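Local atomic coordinates of glia-derived nexin (Homo sapiens, PDB entry 4DY0), a protein that inhibits serine proteases including thrombin, trypsin and urokinase, binds heparin, and promotes neurite extension by inhibiting thrombin. Residues 259-264 with 357-362; 15-20 with 253-258; 116-121 with 135-140; 43-48 with 93-98. All blocks are in the same frame, centred on the assembly; numbering follows the deposited sequence.

Interaction 1. Residues 259-264 with 357-362; sequences DSWMSI and PFLFFI
Trp261, on the last turn of helix 255-262, drives its indole into strand 358-364, where it meets Phe361 and Leu359. The contact is long-armed. The nearest CA atoms, those of Trp261 and Phe361, lie 12.1 Å apart, so the distance is spanned by side chains alone, and both segments together bury just 86 Å².

The aromatic part comes first. Trp261 CH2 approaches Phe361 CE1 to 3.6 Å, and Trp261 CZ3 is nearly as near to the same atom. Seen from the Phe361 ring, CH2 sits at the rim, in plane. The six-membered ring of Trp261 and the Phe361 ring have centroids 5.8 Å apart and planes inclined at 63°, an oblique pairing with neither the overlap of a stack nor the geometry of a T. With CG anti to the carbonyl carbon (chi1 -63°), the Trp261 indole is carried out from the helix to the strand, and the two side chains cross at about a right angle.

The aliphatic part is lighter: Leu359 CD2 lies at the indole edge, 4.4 Å from Trp261 CH2.

The polar end of the indole is satisfied by a hydrogen bond from NE1 to Tyr220 OH, and its ring stacks with Phe222. These residues belong to strand 219-226, and Trp261 also touches Ala237 of strand 232-239. Helix 255-262 is thus pinned over serpin beta-sheet B, while Phe361 reaches on to Val370 and Met373 of strand 369-376.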
loop_
_atom_site.group_PDB
_atom_site.type_symbol
_atom_site.label_atom_id
_atom_site.label_comp_id
_atom_site.label_asym_id
_atom_site.label_seq_id
_atom_site.Cartn_x
_atom_site.Cartn_y
_atom_site.Cartn_z
ATOM N N ASP A 259 2.707 1.417 -16.701
ATOM C CA ASP A 259 2.160 1.258 -18.047
ATOM C C ASP A 259 3.295 1.089 -19.048
ATOM O O ASP A 259 3.208 0.301 -19.982
ATOM C CB ASP A 259 1.299 2.460 -18.436
ATOM C CG ASP A 259 0.047 2.581 -17.591
ATOM O OD1 ASP A 259 -0.279 1.622 -16.859
ATOM O OD2 ASP A 259 -0.616 3.638 -17.657
ATOM N N SER A 260 4.371 1.832 -18.840
ATOM C CA SER A 260 5.525 1.735 -19.713
ATOM C C SER A 260 6.115 0.326 -19.658
ATOM O O SER A 260 6.443 -0.248 -20.693
ATOM C CB SER A 260 6.573 2.781 -19.334
ATOM O OG SER A 260 7.695 2.707 -20.191
ATOM N N TRP A 261 6.239 -0.232 -18.455
ATOM C CA TRP A 261 6.759 -1.589 -18.314
ATOM C C TRP A 261 5.899 -2.556 -19.113
ATOM O O TRP A 261 6.413 -3.414 -19.826
ATOM C CB TRP A 261 6.812 -2.039 -16.847
ATOM C CG TRP A 261 7.730 -1.236 -15.970
ATOM C CD1 TRP A 261 8.655 -0.315 -16.371
ATOM C CD2 TRP A 261 7.830 -1.306 -14.541
ATOM N NE1 TRP A 261 9.308 0.206 -15.281
ATOM C CE2 TRP A 261 8.822 -0.388 -14.146
ATOM C CE3 TRP A 261 7.170 -2.052 -13.557
ATOM C CZ2 TRP A 261 9.173 -0.196 -12.808
ATOM C CZ3 TRP A 261 7.519 -1.860 -12.233
ATOM C CH2 TRP A 261 8.510 -0.939 -11.869
ATOM N N MET A 262 4.582 -2.403 -18.991
ATOM C CA MET A 262 3.635 -3.286 -19.667
ATOM C C MET A 262 3.912 -3.419 -21.165
ATOM O O MET A 262 3.749 -4.493 -21.740
ATOM C CB MET A 262 2.200 -2.802 -19.445
ATOM C CG MET A 262 1.743 -2.828 -17.992
ATOM S SD MET A 262 1.806 -4.478 -17.271
ATOM C CE MET A 262 0.980 -4.207 -15.706
ATOM N N SER A 263 4.327 -2.326 -21.796
ATOM C CA SER A 263 4.577 -2.334 -23.234
ATOM C C SER A 263 6.029 -2.666 -23.576
ATOM O O SER A 263 6.439 -2.576 -24.734
ATOM C CB SER A 263 4.171 -0.996 -23.861
ATOM O OG SER A 263 4.782 0.086 -23.184
ATOM N N ILE A 264 6.802 -3.048 -22.565
ATOM C CA ILE A 264 8.185 -3.463 -22.782
ATOM C C ILE A 264 8.387 -4.934 -22.439
ATOM O O ILE A 264 9.204 -5.617 -23.058
ATOM C CB ILE A 264 9.166 -2.640 -21.941
ATOM C CG1 ILE A 264 9.074 -1.158 -22.301
ATOM C CG2 ILE A 264 10.585 -3.159 -22.131
ATOM C CD1 ILE A 264 9.920 -0.268 -21.404
ATOM N N PRO A 357 18.830 -4.497 -2.664
ATOM C CA PRO A 357 17.597 -3.744 -2.400
ATOM C C PRO A 357 16.734 -3.590 -3.653
ATOM O O PRO A 357 17.254 -3.301 -4.738
ATOM C CB PRO A 357 18.118 -2.388 -1.929
ATOM C CG PRO A 357 19.418 -2.728 -1.234
ATOM C CD PRO A 357 20.008 -3.887 -2.020
ATOM N N PHE A 358 15.426 -3.786 -3.505
ATOM C CA PHE A 358 14.525 -3.819 -4.653
ATOM C C PHE A 358 13.182 -3.146 -4.397
ATOM O O PHE A 358 12.801 -2.891 -3.255
ATOM C CB PHE A 358 14.293 -5.264 -5.122
ATOM C CG PHE A 358 13.603 -6.143 -4.104
ATOM C CD1 PHE A 358 14.318 -6.719 -3.061
ATOM C CD2 PHE A 358 12.245 -6.411 -4.205
ATOM C CE1 PHE A 358 13.692 -7.537 -2.127
ATOM C CE2 PHE A 358 11.607 -7.231 -3.275
ATOM C CZ PHE A 358 12.334 -7.791 -2.235
ATOM N N LEU A 359 12.473 -2.867 -5.484
ATOM C CA LEU A 359 11.143 -2.292 -5.429
ATOM C C LEU A 359 10.138 -3.343 -5.872
ATOM O O LEU A 359 10.426 -4.150 -6.750
ATOM C CB LEU A 359 11.055 -1.095 -6.376
ATOM C CG LEU A 359 9.724 -0.344 -6.385
ATOM C CD1 LEU A 359 9.737 0.733 -5.320
ATOM C CD2 LEU A 359 9.467 0.266 -7.751
ATOM N N PHE A 360 8.953 -3.338 -5.274
ATOM C CA PHE A 360 7.913 -4.234 -5.744
ATOM C C PHE A 360 6.533 -3.602 -5.682
ATOM O O PHE A 360 6.263 -2.763 -4.816
ATOM C CB PHE A 360 7.946 -5.574 -4.998
ATOM C CG PHE A 360 7.318 -5.537 -3.639
ATOM C CD1 PHE A 360 8.095 -5.381 -2.505
ATOM C CD2 PHE A 360 5.944 -5.688 -3.489
ATOM C CE1 PHE A 360 7.510 -5.360 -1.242
ATOM C CE2 PHE A 360 5.356 -5.668 -2.235
ATOM C CZ PHE A 360 6.138 -5.505 -1.111
ATOM N N PHE A 361 5.684 -3.996 -6.628
ATOM C CA PHE A 361 4.284 -3.599 -6.654
ATOM C C PHE A 361 3.423 -4.841 -6.550
ATOM O O PHE A 361 3.815 -5.913 -7.002
ATOM C CB PHE A 361 3.927 -2.937 -7.988
ATOM C CG PHE A 361 4.532 -1.587 -8.193
ATOM C CD1 PHE A 361 5.635 -1.429 -9.014
ATOM C CD2 PHE A 361 3.979 -0.466 -7.596
ATOM C CE1 PHE A 361 6.189 -0.180 -9.221
ATOM C CE2 PHE A 361 4.524 0.785 -7.797
ATOM C CZ PHE A 361 5.634 0.930 -8.610
ATOM N N ILE A 362 2.239 -4.685 -5.976
ATOM C CA ILE A 362 1.183 -5.670 -6.117
ATOM C C ILE A 362 0.049 -4.966 -6.847
ATOM O O ILE A 362 -0.496 -3.981 -6.354
ATOM C CB ILE A 362 0.688 -6.201 -4.754
ATOM C CG1 ILE A 362 1.803 -6.958 -4.042
ATOM C CG2 ILE A 362 -0.515 -7.123 -4.941
ATOM C CD1 ILE A 362 2.175 -8.246 -4.732
#

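Interaction 2. Residues 15-20 with 253-258; sequences TGIQVF and ISTKTI
Ile17 and Ser254 bring their CA atoms to within 6.4 Å, the closest pair of CA atoms, where the flank of helix 5-26 meets the N-terminal end of helix 255-262. That end is built as a capping box. Ser254, at the N-cap, accepts a bond from Lys256 N through OG at 3.1 Å, with a bent N-H...O angle of 135°. In return its own N reaches Thr257 OG1 at 3.0 Å and a much straighter 165°. Two amides of the first turn region are thereby provided for by side-chain oxygens, consistent with a fixed first turn.

Across the interface nearly everything rests on Ile17, whose two arms do different jobs. With CG2 anti to the backbone N (chi1 -67° for CG1), the short branch points at the backbone before the cap: CG2 lies 3.3 Å from Ile253 O, a close approach of methyl to carbonyl. That oxygen finds its polar partner in Asn21 ND2, further along helix 5-26. The long branch, extended through CG1, carries CD1 over the peptide joining Ser254 to Thr255.

The two branches of Thr255 part by polarity. Its OG1 is hydrogen-bonded to Asn14 ND2, one turn before Ile17, so the helices are tied by polar bonds around an apolar centre. On the apolar side, Thr255 CG2 rests 4.1 Å from Ile17 CD1, which is equally far from Thr255 N.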
loop_
_atom_site.group_PDB
_atom_site.type_symbol
_atom_site.label_atom_id
_atom_site.label_comp_id
_atom_site.label_asym_id
_atom_site.label_seq_id
_atom_site.Cartn_x
_atom_site.Cartn_y
_atom_site.Cartn_z
ATOM N N THR A 15 -1.721 9.261 -6.425
ATOM C CA THR A 15 -1.660 9.988 -5.165
ATOM C C THR A 15 -0.924 9.124 -4.150
ATOM O O THR A 15 -0.001 9.580 -3.478
ATOM C CB THR A 15 -3.061 10.339 -4.625
ATOM O OG1 THR A 15 -3.659 11.329 -5.464
ATOM C CG2 THR A 15 -2.973 10.894 -3.212
ATOM N N GLY A 16 -1.331 7.863 -4.055
ATOM C CA GLY A 16 -0.709 6.942 -3.123
ATOM C C GLY A 16 0.766 6.738 -3.401
ATOM O O GLY A 16 1.575 6.667 -2.481
ATOM N N ILE A 17 1.120 6.634 -4.675
ATOM C CA ILE A 17 2.511 6.422 -5.053
ATOM C C ILE A 17 3.368 7.645 -4.702
ATOM O O ILE A 17 4.503 7.513 -4.229
ATOM C CB ILE A 17 2.637 6.072 -6.550
ATOM C CG1 ILE A 17 2.005 4.705 -6.825
ATOM C CG2 ILE A 17 4.098 6.071 -6.990
ATOM C CD1 ILE A 17 1.964 4.330 -8.298
ATOM N N GLN A 18 2.816 8.834 -4.918
ATOM C CA GLN A 18 3.515 10.072 -4.587
ATOM C C GLN A 18 3.884 10.106 -3.113
ATOM O O GLN A 18 4.965 10.570 -2.744
ATOM C CB GLN A 18 2.660 11.290 -4.940
ATOM C CG GLN A 18 2.667 11.629 -6.421
ATOM C CD GLN A 18 1.721 12.760 -6.761
ATOM O OE1 GLN A 18 0.980 12.685 -7.741
ATOM N NE2 GLN A 18 1.734 13.813 -5.951
ATOM N N VAL A 19 2.982 9.610 -2.273
ATOM C CA VAL A 19 3.261 9.507 -0.851
ATOM C C VAL A 19 4.431 8.555 -0.627
ATOM O O VAL A 19 5.383 8.887 0.080
ATOM C CB VAL A 19 2.024 9.041 -0.057
ATOM C CG1 VAL A 19 2.404 8.699 1.373
ATOM C CG2 VAL A 19 0.939 10.117 -0.098
ATOM N N PHE A 20 4.370 7.379 -1.245
ATOM C CA PHE A 20 5.477 6.429 -1.150
ATOM C C PHE A 20 6.802 7.095 -1.517
ATOM O O PHE A 20 7.813 6.914 -0.826
ATOM C CB PHE A 20 5.233 5.217 -2.052
ATOM C CG PHE A 20 6.398 4.265 -2.120
ATOM C CD1 PHE A 20 6.543 3.253 -1.179
ATOM C CD2 PHE A 20 7.349 4.378 -3.126
ATOM C CE1 PHE A 20 7.609 2.376 -1.240
ATOM C CE2 PHE A 20 8.425 3.504 -3.190
ATOM C CZ PHE A 20 8.554 2.502 -2.250
ATOM N N ILE A 253 8.636 7.560 -10.232
ATOM C CA ILE A 253 7.829 6.405 -10.608
ATOM C C ILE A 253 6.357 6.723 -10.400
ATOM O O ILE A 253 5.975 7.299 -9.386
ATOM C CB ILE A 253 8.189 5.140 -9.818
ATOM C CG1 ILE A 253 9.605 4.681 -10.167
ATOM C CG2 ILE A 253 7.200 4.031 -10.135
ATOM C CD1 ILE A 253 9.921 3.274 -9.709
ATOM N N SER A 254 5.535 6.366 -11.375
ATOM C CA SER A 254 4.103 6.583 -11.276
ATOM C C SER A 254 3.405 5.475 -12.039
ATOM O O SER A 254 4.055 4.537 -12.512
ATOM C CB SER A 254 3.725 7.939 -11.867
ATOM O OG SER A 254 3.846 7.916 -13.278
ATOM N N THR A 255 2.087 5.578 -12.169
ATOM C CA THR A 255 1.351 4.577 -12.924
ATOM C C THR A 255 1.846 4.553 -14.362
ATOM O O THR A 255 1.869 3.503 -14.997
ATOM C CB THR A 255 -0.181 4.795 -12.874
ATOM O OG1 THR A 255 -0.499 6.130 -13.278
ATOM C CG2 THR A 255 -0.707 4.562 -11.465
ATOM N N LYS A 256 2.266 5.706 -14.867
ATOM C CA LYS A 256 2.762 5.781 -16.236
ATOM C C LYS A 256 3.946 4.839 -16.419
ATOM O O LYS A 256 4.053 4.152 -17.435
ATOM C CB LYS A 256 3.150 7.212 -16.602
ATOM C CG LYS A 256 1.969 8.161 -16.702
ATOM N N THR A 257 4.827 4.812 -15.425
ATOM C CA THR A 257 5.991 3.938 -15.442
ATOM C C THR A 257 5.541 2.489 -15.555
ATOM O O THR A 257 6.053 1.729 -16.376
ATOM C CB THR A 257 6.831 4.100 -14.154
ATOM O OG1 THR A 257 7.012 5.492 -13.864
ATOM C CG2 THR A 257 8.191 3.433 -14.307
ATOM N N ILE A 258 4.575 2.111 -14.724
ATOM C CA ILE A 258 4.030 0.761 -14.761
ATOM C C ILE A 258 3.425 0.451 -16.131
ATOM O O ILE A 258 3.605 -0.646 -16.660
ATOM C CB ILE A 258 2.966 0.555 -13.672
ATOM C CG1 ILE A 258 3.565 0.814 -12.291
ATOM C CG2 ILE A 258 2.369 -0.846 -13.764
ATOM C CD1 ILE A 258 2.586 0.596 -11.162
#

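Interaction 3. Residues 116-121 with 135-140; sequences QCEVRN and NAWVKN
Glu118 OE2 accepts a 3.2 Å bond from Arg120 NH1, a salt bridge laid along one face of strand 117-121, and both of its members touch Trp137 of helix 127-141. This is the serpin arrangement in which that helix, helix F of the family, lies across the front of beta-sheet A. The bond is moderately bent. OE2 lies almost in the guanidinium plane, whereas NH1 meets the carboxylate on the syn side but tilted out of its plane.

Arg120 turns at chi3 (65°), which folds its end over the indole instead of letting it run straight on. The guanidinium and ring planes are 39° apart, so the two groups overlap without lying parallel. Trp137 CD1 sits over one guanidinium face, displaced toward its rim, at 3.2 Å from Arg120 NH1. The neighbouring pair, Arg120 NH1 and Trp137 NE1, is 3.4 Å apart; both are donors, so no bond joins them. Glu118 OE2 remains 4.0 Å from Trp137 NE1, close in space but not bonded.

The indole's further contacts, with Ala92 and Ala94 and edge-to-face with Phe96, carry it onto strand 90-97. Over its five-membered ring the methylene of Arg120 makes a CH-pi contact: CD stands 3.9 Å from the centroid, 19° off the ring normal.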
loop_
_atom_site.group_PDB
_atom_site.type_symbol
_atom_site.label_atom_id
_atom_site.label_comp_id
_atom_site.label_asym_id
_atom_site.label_seq_id
_atom_site.Cartn_x
_atom_site.Cartn_y
_atom_site.Cartn_z
ATOM N N GLN A 116 -16.005 0.325 2.612
ATOM C CA GLN A 116 -16.029 -0.748 3.604
ATOM C C GLN A 116 -15.291 -0.276 4.848
ATOM O O GLN A 116 -14.466 -0.992 5.413
ATOM C CB GLN A 116 -15.395 -2.031 3.057
ATOM C CG GLN A 116 -15.924 -2.463 1.701
ATOM C CD GLN A 116 -15.433 -1.573 0.570
ATOM O OE1 GLN A 116 -16.130 -1.371 -0.424
ATOM N NE2 GLN A 116 -14.226 -1.033 0.722
ATOM N N CYS A 117 -15.591 0.952 5.255
ATOM C CA CYS A 117 -14.945 1.572 6.396
ATOM C C CYS A 117 -15.901 1.626 7.575
ATOM O O CYS A 117 -17.045 2.067 7.446
ATOM C CB CYS A 117 -14.492 2.986 6.038
ATOM S SG CYS A 117 -13.716 3.894 7.397
ATOM N N GLU A 118 -15.430 1.172 8.727
ATOM C CA GLU A 118 -16.237 1.202 9.929
ATOM C C GLU A 118 -15.909 2.438 10.740
ATOM O O GLU A 118 -14.745 2.736 10.994
ATOM C CB GLU A 118 -15.993 -0.051 10.768
ATOM C CG GLU A 118 -16.214 -1.350 10.016
ATOM C CD GLU A 118 -16.715 -2.455 10.919
ATOM O OE1 GLU A 118 -16.963 -3.570 10.414
ATOM O OE2 GLU A 118 -16.872 -2.201 12.132
ATOM N N VAL A 119 -16.936 3.177 11.130
ATOM C CA VAL A 119 -16.730 4.292 12.032
ATOM C C VAL A 119 -17.184 3.879 13.422
ATOM O O VAL A 119 -18.376 3.756 13.694
ATOM C CB VAL A 119 -17.425 5.586 11.542
ATOM C CG1 VAL A 119 -18.622 5.255 10.674
ATOM C CG2 VAL A 119 -17.805 6.478 12.718
ATOM N N ARG A 120 -16.193 3.680 14.286
ATOM C CA ARG A 120 -16.176 3.062 15.603
ATOM C C ARG A 120 -15.708 3.982 16.685
ATOM O O ARG A 120 -14.954 4.848 16.461
ATOM C CB ARG A 120 -15.221 1.873 15.626
ATOM C CG ARG A 120 -15.501 0.820 14.634
ATOM C CD ARG A 120 -14.515 -0.258 14.691
ATOM N NE ARG A 120 -14.592 -0.958 15.955
ATOM C CZ ARG A 120 -15.214 -2.099 16.144
ATOM N NH1 ARG A 120 -15.803 -2.695 15.150
ATOM N NH2 ARG A 120 -15.242 -2.635 17.325
ATOM N N ASN A 121 -16.177 3.781 17.893
ATOM C CA ASN A 121 -15.866 4.680 18.989
ATOM C C ASN A 121 -14.792 4.133 19.870
ATOM O O ASN A 121 -14.562 2.975 19.884
ATOM C CB ASN A 121 -17.113 5.023 19.809
ATOM C CG ASN A 121 -17.184 4.274 21.094
ATOM O OD1 ASN A 121 -17.040 4.836 22.147
ATOM N ND2 ASN A 121 -17.359 2.995 21.007
ATOM N N ASN A 135 -6.138 -2.309 18.272
ATOM C CA ASN A 135 -5.357 -3.497 17.944
ATOM C C ASN A 135 -6.210 -4.761 17.876
ATOM O O ASN A 135 -6.122 -5.526 16.916
ATOM C CB ASN A 135 -4.202 -3.666 18.935
ATOM C CG ASN A 135 -3.134 -2.600 18.764
ATOM O OD1 ASN A 135 -3.019 -1.991 17.699
ATOM N ND2 ASN A 135 -2.352 -2.364 19.812
ATOM N N ALA A 136 -7.042 -4.973 18.889
ATOM C CA ALA A 136 -7.958 -6.107 18.893
ATOM C C ALA A 136 -8.821 -6.126 17.631
ATOM O O ALA A 136 -9.099 -7.188 17.070
ATOM C CB ALA A 136 -8.838 -6.078 20.140
ATOM N N TRP A 137 -9.243 -4.947 17.185
ATOM C CA TRP A 137 -10.094 -4.853 16.004
ATOM C C TRP A 137 -9.319 -5.151 14.715
ATOM O O TRP A 137 -9.810 -5.864 13.835
ATOM C CB TRP A 137 -10.778 -3.485 15.929
ATOM C CG TRP A 137 -11.548 -3.286 14.660
ATOM C CD1 TRP A 137 -12.838 -3.668 14.411
ATOM C CD2 TRP A 137 -11.073 -2.671 13.456
ATOM N NE1 TRP A 137 -13.194 -3.323 13.127
ATOM C CE2 TRP A 137 -12.129 -2.710 12.521
ATOM C CE3 TRP A 137 -9.857 -2.090 13.079
ATOM C CZ2 TRP A 137 -12.006 -2.190 11.235
ATOM C CZ3 TRP A 137 -9.736 -1.573 11.802
ATOM C CH2 TRP A 137 -10.805 -1.627 10.894
ATOM N N VAL A 138 -8.109 -4.614 14.603
ATOM C CA VAL A 138 -7.294 -4.869 13.420
ATOM C C VAL A 138 -6.988 -6.359 13.303
ATOM O O VAL A 138 -7.227 -6.972 12.262
ATOM C CB VAL A 138 -5.978 -4.072 13.436
ATOM C CG1 VAL A 138 -5.173 -4.368 12.179
ATOM C CG2 VAL A 138 -6.260 -2.587 13.545
ATOM N N LYS A 139 -6.463 -6.934 14.381
ATOM C CA LYS A 139 -6.172 -8.364 14.430
ATOM C C LYS A 139 -7.390 -9.186 14.025
ATOM O O LYS A 139 -7.296 -10.085 13.189
ATOM C CB LYS A 139 -5.715 -8.775 15.832
ATOM N N ASN A 140 -8.535 -8.874 14.621
ATOM C CA ASN A 140 -9.765 -9.599 14.327
ATOM C C ASN A 140 -10.239 -9.364 12.896
ATOM O O ASN A 140 -10.817 -10.250 12.269
ATOM C CB ASN A 140 -10.865 -9.209 15.317
ATOM C CG ASN A 140 -12.168 -9.946 15.064
ATOM O OD1 ASN A 140 -12.172 -11.133 14.733
ATOM N ND2 ASN A 140 -13.282 -9.244 15.225
#

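Interaction 4. Residues 43-48 with 93-98; sequences LGMLQL and NAVFVK
This is a buried, largely apolar helix-on-strand contact: Met45, near the end of helix 36-47, reaches down to Asn93 and Val95 on strand 90-97. Its backbone separation fits such packing, with the CA atoms of Met45 and Val95 8.4 Å apart, and the two segments bury 155 Å² between them. Asn93 and Val95, two apart on the strand, both direct their CB atoms at the helix, whereas Ala94 between them directs its own away.

Met45 serves both neighbours with successive atoms of its chain. Its sulfur lies alongside Asn93, with SD 4.1 Å from Asn93 CB and about as near to CG, so the thioether touches the root of that side chain. A bend at chi3 (46°) then swings the terminal methyl aside toward the valine, and CE comes to 4.1 Å from Val95 CG2. Met45 and Val95 run past each other in opposite directions, with the two methyls in contact.

The amide of Asn93 is occupied beyond the methionine: OD1 accepts a hydrogen bond from Asn166 ND2 on the adjacent strand 162-170, and ND2 gives a weak one to Phe115 O. A buried polar group thus ties strand 90-97 to strand 162-170 and, weakly, to the end of helix 105-115, while its aliphatic part packs on sulfur. Around the Met45 chain, Leu164 of strand 162-170 and Phe115 of helix 105-115 add further apolar surface. Such a layer of side chains between helix 36-47 and the back of beta-sheet A, on the side away from helix 127-141, belongs to the core of the serpin fold.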
loop_
_atom_site.group_PDB
_atom_site.type_symbol
_atom_site.label_atom_id
_atom_site.label_comp_id
_atom_site.label_asym_id
_atom_site.label_seq_id
_atom_site.Cartn_x
_atom_site.Cartn_y
_atom_site.Cartn_z
ATOM N N LEU A 43 -8.299 8.865 1.962
ATOM C CA LEU A 43 -8.607 10.257 1.662
ATOM C C LEU A 43 -10.090 10.412 1.315
ATOM O O LEU A 43 -10.720 11.401 1.682
ATOM C CB LEU A 43 -7.718 10.791 0.532
ATOM C CG LEU A 43 -6.211 10.942 0.817
ATOM C CD1 LEU A 43 -5.448 11.366 -0.438
ATOM C CD2 LEU A 43 -5.947 11.930 1.954
ATOM N N GLY A 44 -10.645 9.430 0.611
ATOM C CA GLY A 44 -12.074 9.422 0.310
ATOM C C GLY A 44 -12.908 9.364 1.580
ATOM O O GLY A 44 -13.854 10.135 1.758
ATOM N N MET A 45 -12.547 8.446 2.469
ATOM C CA MET A 45 -13.191 8.334 3.766
ATOM C C MET A 45 -13.272 9.691 4.459
ATOM O O MET A 45 -14.340 10.104 4.904
ATOM C CB MET A 45 -12.434 7.332 4.640
ATOM C CG MET A 45 -12.667 5.881 4.234
ATOM S SD MET A 45 -11.318 4.758 4.664
ATOM C CE MET A 45 -10.986 5.252 6.349
ATOM N N LEU A 46 -12.139 10.382 4.539
ATOM C CA LEU A 46 -12.078 11.697 5.177
ATOM C C LEU A 46 -12.826 12.773 4.390
ATOM O O LEU A 46 -13.329 13.732 4.968
ATOM C CB LEU A 46 -10.622 12.128 5.377
ATOM C CG LEU A 46 -9.816 11.338 6.406
ATOM C CD1 LEU A 46 -8.392 11.840 6.458
ATOM C CD2 LEU A 46 -10.463 11.445 7.770
ATOM N N GLN A 47 -12.894 12.628 3.071
ATOM C CA GLN A 47 -13.578 13.629 2.265
ATOM C C GLN A 47 -15.076 13.629 2.576
ATOM O O GLN A 47 -15.733 14.667 2.524
ATOM C CB GLN A 47 -13.340 13.394 0.777
ATOM C CG GLN A 47 -13.264 14.680 -0.020
ATOM C CD GLN A 47 -13.514 14.471 -1.498
ATOM O OE1 GLN A 47 -14.657 14.307 -1.926
ATOM N NE2 GLN A 47 -12.446 14.489 -2.290
ATOM N N LEU A 48 -15.597 12.452 2.909
ATOM C CA LEU A 48 -16.995 12.280 3.275
ATOM C C LEU A 48 -17.416 13.161 4.448
ATOM O O LEU A 48 -18.587 13.518 4.570
ATOM C CB LEU A 48 -17.259 10.812 3.625
ATOM C CG LEU A 48 -17.975 9.896 2.625
ATOM C CD1 LEU A 48 -17.939 10.425 1.201
ATOM C CD2 LEU A 48 -17.398 8.484 2.706
ATOM N N ASN A 93 -10.573 -1.121 7.193
ATOM C CA ASN A 93 -10.642 0.329 7.285
ATOM C C ASN A 93 -11.520 0.772 8.449
ATOM O O ASN A 93 -12.632 0.278 8.620
ATOM C CB ASN A 93 -11.147 0.925 5.969
ATOM C CG ASN A 93 -10.117 0.844 4.860
ATOM O OD1 ASN A 93 -8.915 0.942 5.106
ATOM N ND2 ASN A 93 -10.582 0.669 3.631
ATOM N N ALA A 94 -11.016 1.705 9.249
ATOM C CA ALA A 94 -11.765 2.179 10.405
ATOM C C ALA A 94 -11.483 3.637 10.737
ATOM O O ALA A 94 -10.340 4.104 10.655
ATOM C CB ALA A 94 -11.483 1.302 11.615
ATOM N N VAL A 95 -12.542 4.353 11.101
ATOM C CA VAL A 95 -12.416 5.688 11.659
ATOM C C VAL A 95 -12.746 5.605 13.141
ATOM O O VAL A 95 -13.907 5.404 13.517
ATOM C CB VAL A 95 -13.372 6.685 10.987
ATOM C CG1 VAL A 95 -13.256 8.051 11.647
ATOM C CG2 VAL A 95 -13.074 6.786 9.502
ATOM N N PHE A 96 -11.723 5.737 13.979
ATOM C CA PHE A 96 -11.909 5.671 15.422
ATOM C C PHE A 96 -12.146 7.054 15.992
ATOM O O PHE A 96 -11.298 7.938 15.876
ATOM C CB PHE A 96 -10.708 5.013 16.098
ATOM C CG PHE A 96 -10.582 3.555 15.799
ATOM C CD1 PHE A 96 -9.742 3.111 14.790
ATOM C CD2 PHE A 96 -11.315 2.624 16.514
ATOM C CE1 PHE A 96 -9.629 1.761 14.507
ATOM C CE2 PHE A 96 -11.205 1.275 16.236
ATOM C CZ PHE A 96 -10.357 0.843 15.228
ATOM N N VAL A 97 -13.271 7.154 16.651
ATOM C CA VAL A 97 -13.767 8.394 17.126
ATOM C C VAL A 97 -14.190 8.296 18.590
ATOM O O VAL A 97 -14.606 7.286 19.037
ATOM C CB VAL A 97 -14.858 8.799 16.205
ATOM C CG1 VAL A 97 -16.068 8.038 16.505
ATOM C CG2 VAL A 97 -15.058 10.226 16.272
ATOM N N LYS A 98 -14.045 9.350 19.347
ATOM C CA LYS A 98 -14.317 9.264 20.770
ATOM C C LYS A 98 -15.783 8.896 21.149
ATOM O O LYS A 98 -16.035 8.051 21.969
ATOM C CB LYS A 98 -13.897 10.567 21.424
ATOM C CG LYS A 98 -13.280 10.416 22.733
ATOM C CD LYS A 98 -13.240 11.700 23.433
ATOM C CE LYS A 98 -12.141 11.757 24.431
#

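How the interactions relate
From the N terminus, helix 5-26 opens the widest loop, which interaction 2 closes at residues 253-258. Nested inside it, in succession, are interaction 4, closing 43-48 onto 93-98, and the short interaction 3, closing 116-121 onto 135-140. Interaction 1 opens at residue 259, directly after interaction 2 ends, and closes at 357-362; no loops cross. Interactions 1 and 2 share helix 255-262 and meet where Phe20 CE2 packs 3.7 Å from Leu359 CD1, joining helix 5-26 to sheet B. Interactions 3 and 4 hold the two faces of sheet A, their parallel strands bonded from Val95 N to Glu118 O. Thr15 against Leu43 connects interaction 2 with interaction 4.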